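PDB 2INC: TouB protein from Pseudomonas stutzeri, which is a small ubiquitin-like component of the toluene o-xylene monooxygenase system, probably contributing to its hydroxylation of aromatic substrates. Local coordinates for residues F2-N7 with V17-E22. Residues are numbered along the deposited sequence; the frame is centred on the assembly and turned at random.
Sequences FPIMSN and VPVDTE
Phe2 exchanges two backbone hydrogen bonds with Val19, and Ile4 two with Val17, a worked example of how antiparallel pairing tolerates proline. Between these two hydrogen-bonded pairs, Pro3 faces Pro18 in the non-hydrogen-bonded position, where the pairing of these two strands asks for no N-H from either proline, and the CA atoms of Pro3 and Pro18 come to 4.4 Å. Val17 N reaches Ile4 O at 2.8 Å in an almost straight bond (176°), whereas Ile4 N approaches Val17 O from above its carbonyl plane, at 3.1 Å.

Apolar contacts gather on the face carrying Ile4, Val17 and Val19. With chi1 at 58°, Ile4 holds CG1 between its backbone N and carbonyl carbon, bringing it 3.8 Å from Val19 CG1; the two side chains cross nearly perpendicularly. Ile4 CD1 runs on alongside Val17, 4.0 Å from its CB. Cutting Ile4 back to an alanine removes CG1 and CD1, which would probably leave Val17 and Val19 without the side chain that spans them. Ser6 CB meets Val17 CG2 at 3.6 Å.

Helix 25-33 covers the Ile4 and Val19 face of this N-terminal hairpin of the ubiquitin-like fold, a chain of another protein packs on Pro3, and strand 76-82 pairs in parallel along the other edge of strand 2-8.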
ATOM      1  N   PHE C   2     -34.167  22.845 -46.295  1.00 50.79           N
ATOM      2  CA  PHE C   2     -33.268  21.891 -46.953  1.00 48.20           C
ATOM      3  C   PHE C   2     -31.910  21.948 -46.278  1.00 47.05           C
ATOM      4  O   PHE C   2     -31.311  23.017 -46.172  1.00 46.87           O
ATOM      5  CB  PHE C   2     -33.151  22.222 -48.429  1.00 48.20           C
ATOM      6  CG  PHE C   2     -32.397  21.195 -49.246  1.00 48.51           C
ATOM      7  CD1 PHE C   2     -33.023  20.036 -49.694  1.00 49.25           C
ATOM      8  CD2 PHE C   2     -31.072  21.398 -49.591  1.00 49.42           C
ATOM      9  CE1 PHE C   2     -32.341  19.111 -50.455  1.00 49.16           C
ATOM     10  CE2 PHE C   2     -30.389  20.468 -50.371  1.00 48.46           C
ATOM     11  CZ  PHE C   2     -31.024  19.325 -50.798  1.00 46.47           C
ATOM     12  N   PRO C   3     -31.433  20.790 -45.778  1.00 45.63           N
ATOM     13  CA  PRO C   3     -30.155  20.803 -45.059  1.00 44.06           C
ATOM     14  C   PRO C   3     -28.990  20.765 -46.005  1.00 42.21           C
ATOM     15  O   PRO C   3     -28.952  19.967 -46.960  1.00 42.52           O
ATOM     16  CB  PRO C   3     -30.212  19.515 -44.231  1.00 44.17           C
ATOM     17  CG  PRO C   3     -31.037  18.562 -45.115  1.00 44.92           C
ATOM     18  CD  PRO C   3     -32.062  19.454 -45.801  1.00 45.52           C
ATOM     19  N   ILE C   4     -28.048  21.653 -45.769  1.00 41.86           N
ATOM     20  CA  ILE C   4     -26.766  21.502 -46.410  1.00 40.25           C
ATOM     21  C   ILE C   4     -25.661  21.560 -45.352  1.00 39.28           C
ATOM     22  O   ILE C   4     -25.885  21.997 -44.200  1.00 38.63           O
ATOM     23  CB  ILE C   4     -26.515  22.566 -47.550  1.00 41.26           C
ATOM     24  CG1 ILE C   4     -26.625  23.990 -47.014  1.00 40.23           C
ATOM     25  CG2 ILE C   4     -27.482  22.341 -48.753  1.00 41.58           C
ATOM     26  CD1 ILE C   4     -25.332  24.638 -46.679  1.00 39.03           C
ATOM     27  N   MET C   5     -24.469  21.146 -45.770  1.00 37.69           N
ATOM     28  CA  MET C   5     -23.228  21.224 -44.971  1.00 37.81           C
ATOM     29  C   MET C   5     -22.300  22.301 -45.547  1.00 38.51           C
ATOM     30  O   MET C   5     -21.869  22.244 -46.711  1.00 38.70           O
ATOM     31  CB  MET C   5     -22.471  19.851 -44.937  1.00 36.46           C
ATOM     32  CG  MET C   5     -23.318  18.649 -44.407  1.00 35.00           C
ATOM     33  SD  MET C   5     -24.054  18.962 -42.799  1.00 42.82           S
ATOM     34  CE  MET C   5     -24.677  17.329 -42.364  1.00 41.10           C
ATOM     35  N   SER C   6     -21.970  23.261 -44.708  1.00 39.30           N
ATOM     36  CA  SER C   6     -21.236  24.443 -45.116  1.00 38.23           C
ATOM     37  C   SER C   6     -19.793  24.282 -44.756  1.00 38.52           C
ATOM     38  O   SER C   6     -19.494  24.156 -43.582  1.00 36.92           O
ATOM     39  CB  SER C   6     -21.807  25.628 -44.321  1.00 39.19           C
ATOM     40  OG  SER C   6     -20.961  26.765 -44.435  1.00 37.15           O
ATOM     41  N   ASN C   7     -18.917  24.288 -45.761  1.00 37.52           N
ATOM     42  CA  ASN C   7     -17.482  24.291 -45.612  1.00 39.23           C
ATOM     43  C   ASN C   7     -17.012  25.731 -45.979  1.00 41.14           C
ATOM     44  O   ASN C   7     -16.760  26.051 -47.151  1.00 41.78           O
ATOM     45  CB  ASN C   7     -16.867  23.273 -46.601  1.00 37.92           C
ATOM     46  CG  ASN C   7     -15.386  23.050 -46.378  1.00 39.34           C
ATOM     47  OD1 ASN C   7     -14.855  23.309 -45.293  1.00 41.07           O
ATOM     48  ND2 ASN C   7     -14.708  22.546 -47.397  1.00 39.74           N
ATOM     49  N   VAL C  17     -26.140  23.696 -41.942  1.00 41.93           N
ATOM     50  CA  VAL C  17     -26.813  24.990 -42.134  1.00 43.29           C
ATOM     51  C   VAL C  17     -28.097  24.694 -42.926  1.00 44.93           C
ATOM     52  O   VAL C  17     -28.025  24.262 -44.085  1.00 44.61           O
ATOM     53  CB  VAL C  17     -25.924  25.981 -42.911  1.00 43.69           C
ATOM     54  CG1 VAL C  17     -26.654  27.283 -43.171  1.00 41.40           C
ATOM     55  CG2 VAL C  17     -24.656  26.280 -42.144  1.00 42.53           C
ATOM     56  N   PRO C  18     -29.257  24.839 -42.277  1.00 45.92           N
ATOM     57  CA  PRO C  18     -30.507  24.721 -43.023  1.00 47.41           C
ATOM     58  C   PRO C  18     -30.677  25.924 -43.950  1.00 47.85           C
ATOM     59  O   PRO C  18     -30.390  27.071 -43.572  1.00 48.19           O
ATOM     60  CB  PRO C  18     -31.586  24.717 -41.931  1.00 47.27           C
ATOM     61  CG  PRO C  18     -30.971  25.333 -40.745  1.00 47.79           C
ATOM     62  CD  PRO C  18     -29.472  25.127 -40.850  1.00 47.26           C
ATOM     63  N   VAL C  19     -31.048  25.657 -45.184  1.00 48.64           N
ATOM     64  CA  VAL C  19     -31.321  26.735 -46.121  1.00 48.19           C
ATOM     65  C   VAL C  19     -32.745  26.488 -46.610  1.00 48.73           C
ATOM     66  O   VAL C  19     -33.369  25.522 -46.194  1.00 49.39           O
ATOM     67  CB  VAL C  19     -30.314  26.765 -47.312  1.00 48.27           C
ATOM     68  CG1 VAL C  19     -28.907  27.067 -46.834  1.00 48.57           C
ATOM     69  CG2 VAL C  19     -30.340  25.487 -48.108  1.00 45.13           C
ATOM     70  N   ASP C  20     -33.256  27.355 -47.477  1.00 49.27           N
ATOM     71  CA  ASP C  20     -34.571  27.148 -48.089  1.00 50.03           C
ATOM     72  C   ASP C  20     -34.426  26.783 -49.559  1.00 49.20           C
ATOM     73  O   ASP C  20     -33.523  27.284 -50.213  1.00 49.53           O
ATOM     74  CB  ASP C  20     -35.366  28.436 -47.998  1.00 50.91           C
ATOM     75  CG  ASP C  20     -36.824  28.219 -48.303  1.00 53.41           C
ATOM     76  OD1 ASP C  20     -37.578  27.835 -47.368  1.00 52.75           O
ATOM     77  OD2 ASP C  20     -37.193  28.437 -49.483  1.00 56.86           O
ATOM     78  N   THR C  21     -35.304  25.931 -50.086  1.00 49.40           N
ATOM     79  CA  THR C  21     -35.252  25.554 -51.515  1.00 49.94           C
ATOM     80  C   THR C  21     -35.425  26.773 -52.463  1.00 50.72           C
ATOM     81  O   THR C  21     -34.980  26.763 -53.617  1.00 49.72           O
ATOM     82  CB  THR C  21     -36.304  24.446 -51.843  1.00 50.66           C
ATOM     83  OG1 THR C  21     -37.598  24.832 -51.346  1.00 51.81           O
ATOM     84  CG2 THR C  21     -35.930  23.121 -51.178  1.00 50.09           C
ATOM     85  N   GLU C  22     -36.013  27.838 -51.929  1.00 50.97           N
ATOM     86  CA  GLU C  22     -36.170  29.103 -52.655  1.00 52.19           C
ATOM     87  C   GLU C  22     -34.978  30.087 -52.551  1.00 51.62           C
ATOM     88  O   GLU C  22     -34.945  31.108 -53.246  1.00 52.13           O
ATOM     89  CB  GLU C  22     -37.475  29.769 -52.199  1.00 52.83           C
ATOM     90  CG  GLU C  22     -38.715  28.889 -52.405  1.00 56.36           C
ATOM     91  CD  GLU C  22     -38.768  28.293 -53.817  1.00 62.58           C
ATOM     92  OE1 GLU C  22     -38.907  27.039 -53.953  1.00 65.34           O
ATOM     93  OE2 GLU C  22     -38.638  29.079 -54.786  1.00 64.87           O
TER